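PDB 6YXQ: activating signal cointegrator 1 complex subunit 3 from Homo sapiens, which unwinds DNA in the 3'-5' direction using ATP, for alkylation repair by ALKBH3, and also takes part in the rescue of stalled ribosomes. Local coordinates for residues A[75-87]-A[92-104]. Numbering follows the deposited sequence.
Sequences KDILHAAKQIVGT and EAIESGAAFLFMT
A81 fits as a knob into a hole formed by I94, G97, A98 and L101, its CB 3.8 Å from A98 CB. Small residues on both sides let the axes of helices 75-85 and 92-104 approach to 8.1 Å as they cross at 114°. L101 returns the fit, entering among I77, A80, A81 and I84: its CD1 rests on the backbone of A81, while its CD2 meets I84 CD1 tip to tip at 3.9 Å. Earlier in helix 64-85, I77 divides its branches. I77 CG2 lies against A98, and I77 CD1 comes to the edge of the F102 ring near its plane, 4.1 Å from F102 CD1. L78 runs alongside E95, its CD2 touching both E95 CG and A98 CB.

At the other end, V85 CG1, anti to the backbone N (chi1 -166°), faces A93, and V85 CG2 lies 4.0 Å from G97 CA, where a CB on G97 would clash with it. Cutting V85 back to an alanine would remove both methyls, and is likely to leave G97 CA and A93 without the cover they give. I94 CG2 packs on V85 CB; G86, just past helix 64-85, takes a positive phi, and its carbonyl O lies 3.4 Å from I94 CG2.

Helices 113-123 and 128-142 also pack against this pair, which belongs to the N-terminal region required for ASCC2 interaction, though no other chain touches either segment. Methyls and aliphatic carbons make nearly all the contact, without hydrogen bonds between the segments, so cohesion probably comes from burying largely apolar surface (589 Å² in all) and interlocking side chains.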
# COMPACT_ATOMS: atom_id res chain seq x y z
N LYS A 75 24.73 36.60 10.44
CA LYS A 75 25.84 36.04 11.21
C LYS A 75 25.34 35.39 12.49
O LYS A 75 25.86 34.35 12.91
CB LYS A 75 26.87 37.12 11.51
CG LYS A 75 27.71 37.52 10.30
CD LYS A 75 28.67 38.66 10.60
CE LYS A 75 29.83 38.68 9.61
NZ LYS A 75 29.39 39.03 8.22
N ASP A 76 24.32 35.98 13.12
CA ASP A 76 23.69 35.34 14.27
C ASP A 76 23.13 33.97 13.89
O ASP A 76 23.29 32.99 14.63
CB ASP A 76 22.59 36.23 14.85
CG ASP A 76 23.12 37.50 15.48
OD1 ASP A 76 24.25 37.48 16.03
OD2 ASP A 76 22.41 38.53 15.43
N ILE A 77 22.47 33.90 12.73
CA ILE A 77 21.91 32.62 12.27
C ILE A 77 23.03 31.62 11.97
O ILE A 77 22.91 30.42 12.27
CB ILE A 77 21.01 32.83 11.05
CG1 ILE A 77 19.87 33.80 11.36
CG2 ILE A 77 20.43 31.50 10.59
CD1 ILE A 77 19.00 34.13 10.16
N LEU A 78 24.12 32.08 11.36
CA LEU A 78 25.25 31.20 11.08
C LEU A 78 25.84 30.65 12.36
O LEU A 78 26.21 29.47 12.43
CB LEU A 78 26.32 31.94 10.28
CG LEU A 78 26.01 32.19 8.81
CD1 LEU A 78 26.91 33.28 8.26
CD2 LEU A 78 26.15 30.89 8.03
N HIS A 79 25.96 31.49 13.39
CA HIS A 79 26.47 31.03 14.68
C HIS A 79 25.54 29.98 15.29
O HIS A 79 25.99 28.95 15.80
CB HIS A 79 26.66 32.23 15.61
CG HIS A 79 27.21 31.88 16.95
ND1 HIS A 79 28.25 30.99 17.13
CD2 HIS A 79 26.86 32.30 18.19
CE1 HIS A 79 28.51 30.88 18.41
NE2 HIS A 79 27.69 31.66 19.08
N ALA A 80 24.22 30.23 15.23
CA ALA A 80 23.27 29.25 15.75
C ALA A 80 23.39 27.92 15.02
O ALA A 80 23.34 26.85 15.64
CB ALA A 80 21.84 29.78 15.64
N ALA A 81 23.54 27.96 13.69
CA ALA A 81 23.70 26.72 12.95
C ALA A 81 25.01 26.03 13.32
O ALA A 81 25.04 24.81 13.47
CB ALA A 81 23.63 26.98 11.45
N LYS A 82 26.08 26.80 13.50
CA LYS A 82 27.34 26.21 13.95
C LYS A 82 27.14 25.42 15.23
O LYS A 82 27.59 24.28 15.36
CB LYS A 82 28.41 27.29 14.14
CG LYS A 82 29.80 26.73 14.43
CD LYS A 82 30.58 27.63 15.39
CE LYS A 82 30.84 29.01 14.80
NZ LYS A 82 31.55 29.92 15.74
N GLN A 83 26.44 26.01 16.20
CA GLN A 83 26.16 25.30 17.44
C GLN A 83 25.32 24.05 17.19
O GLN A 83 25.62 22.97 17.72
CB GLN A 83 25.46 26.22 18.44
CG GLN A 83 26.29 27.44 18.81
CD GLN A 83 25.51 28.48 19.60
OE1 GLN A 83 24.32 28.70 19.37
NE2 GLN A 83 26.18 29.14 20.53
N ILE A 84 24.27 24.16 16.36
CA ILE A 84 23.38 23.02 16.15
C ILE A 84 24.06 21.94 15.31
O ILE A 84 24.05 20.76 15.67
CB ILE A 84 22.07 23.46 15.49
CG1 ILE A 84 21.24 24.32 16.45
CG2 ILE A 84 21.28 22.24 15.02
CD1 ILE A 84 19.92 24.77 15.87
N VAL A 85 24.62 22.33 14.16
CA VAL A 85 25.17 21.35 13.23
C VAL A 85 26.48 20.78 13.75
O VAL A 85 26.75 19.58 13.62
CB VAL A 85 25.33 21.97 11.82
CG1 VAL A 85 25.58 20.88 10.78
CG2 VAL A 85 24.08 22.76 11.44
N GLY A 86 27.30 21.62 14.38
CA GLY A 86 28.66 21.22 14.73
C GLY A 86 29.64 21.54 13.62
O GLY A 86 29.29 21.59 12.44
N THR A 87 30.89 21.77 14.01
CA THR A 87 31.89 22.25 13.06
C THR A 87 32.63 21.14 12.32
O THR A 87 33.41 21.45 11.41
CB THR A 87 32.92 23.15 13.74
OG1 THR A 87 33.91 22.33 14.39
CG2 THR A 87 32.27 24.06 14.76
N GLU A 92 30.07 24.16 4.62
CA GLU A 92 28.87 24.09 3.80
C GLU A 92 27.73 23.43 4.56
O GLU A 92 26.56 23.79 4.36
CB GLU A 92 29.16 23.33 2.50
CG GLU A 92 30.38 23.83 1.73
CD GLU A 92 31.70 23.34 2.30
OE1 GLU A 92 32.17 22.26 1.89
OE2 GLU A 92 32.28 24.04 3.17
N ALA A 93 28.05 22.49 5.45
CA ALA A 93 27.02 21.85 6.26
C ALA A 93 26.37 22.84 7.22
O ALA A 93 25.14 22.86 7.36
CB ALA A 93 27.62 20.67 7.02
N ILE A 94 27.17 23.69 7.88
CA ILE A 94 26.56 24.65 8.79
C ILE A 94 25.86 25.76 8.01
O ILE A 94 24.88 26.33 8.49
CB ILE A 94 27.58 25.21 9.79
CG1 ILE A 94 28.42 26.33 9.18
CG2 ILE A 94 28.47 24.11 10.34
CD1 ILE A 94 29.36 26.98 10.17
N GLU A 95 26.29 26.05 6.78
CA GLU A 95 25.56 27.02 5.98
C GLU A 95 24.19 26.48 5.55
O GLU A 95 23.20 27.21 5.58
CB GLU A 95 26.38 27.44 4.76
CG GLU A 95 27.49 28.40 5.10
CD GLU A 95 28.10 29.04 3.87
OE1 GLU A 95 28.01 28.44 2.78
OE2 GLU A 95 28.67 30.15 4.01
N SER A 96 24.12 25.20 5.16
CA SER A 96 22.81 24.62 4.85
C SER A 96 21.95 24.48 6.10
O SER A 96 20.72 24.59 6.02
CB SER A 96 22.96 23.26 4.16
OG SER A 96 24.05 22.52 4.67
N GLY A 97 22.58 24.27 7.26
CA GLY A 97 21.83 24.31 8.50
C GLY A 97 21.28 25.69 8.80
O GLY A 97 20.17 25.84 9.31
N ALA A 98 22.06 26.73 8.49
CA ALA A 98 21.58 28.10 8.66
C ALA A 98 20.42 28.39 7.72
O ALA A 98 19.45 29.06 8.10
CB ALA A 98 22.71 29.10 8.43
N ALA A 99 20.50 27.91 6.48
CA ALA A 99 19.38 28.06 5.55
C ALA A 99 18.15 27.34 6.07
O ALA A 99 17.03 27.86 6.00
CB ALA A 99 19.76 27.55 4.17
N PHE A 100 18.34 26.14 6.61
CA PHE A 100 17.24 25.39 7.21
C PHE A 100 16.63 26.14 8.39
O PHE A 100 15.41 26.15 8.56
CB PHE A 100 17.74 24.01 7.64
CG PHE A 100 16.69 23.18 8.31
CD1 PHE A 100 15.75 22.51 7.55
CD2 PHE A 100 16.65 23.08 9.68
CE1 PHE A 100 14.78 21.75 8.16
CE2 PHE A 100 15.68 22.31 10.30
CZ PHE A 100 14.74 21.65 9.53
N LEU A 101 17.47 26.75 9.22
CA LEU A 101 16.97 27.53 10.35
C LEU A 101 16.15 28.72 9.86
O LEU A 101 15.01 28.92 10.30
CB LEU A 101 18.12 28.00 11.23
CG LEU A 101 18.76 26.91 12.08
CD1 LEU A 101 19.90 27.49 12.89
CD2 LEU A 101 17.74 26.25 12.99
N PHE A 102 16.72 29.51 8.94
CA PHE A 102 16.01 30.67 8.41
C PHE A 102 14.66 30.26 7.85
O PHE A 102 13.63 30.88 8.17
CB PHE A 102 16.85 31.36 7.34
CG PHE A 102 16.14 32.50 6.66
CD1 PHE A 102 16.24 33.79 7.15
CD2 PHE A 102 15.39 32.28 5.51
CE1 PHE A 102 15.59 34.84 6.51
CE2 PHE A 102 14.73 33.33 4.88
CZ PHE A 102 14.84 34.61 5.38
N MET A 103 14.63 29.20 7.03
CA MET A 103 13.37 28.76 6.44
C MET A 103 12.42 28.20 7.50
O MET A 103 11.20 28.24 7.31
CB MET A 103 13.64 27.73 5.36
CG MET A 103 14.42 28.29 4.19
SD MET A 103 13.54 29.64 3.40
CE MET A 103 11.97 28.85 3.10
N THR A 104 12.96 27.68 8.60
CA THR A 104 12.09 27.19 9.65
C THR A 104 11.33 28.32 10.33
O THR A 104 10.16 28.15 10.68
CB THR A 104 12.91 26.40 10.67
OG1 THR A 104 13.40 25.19 10.06
CG2 THR A 104 12.06 26.04 11.89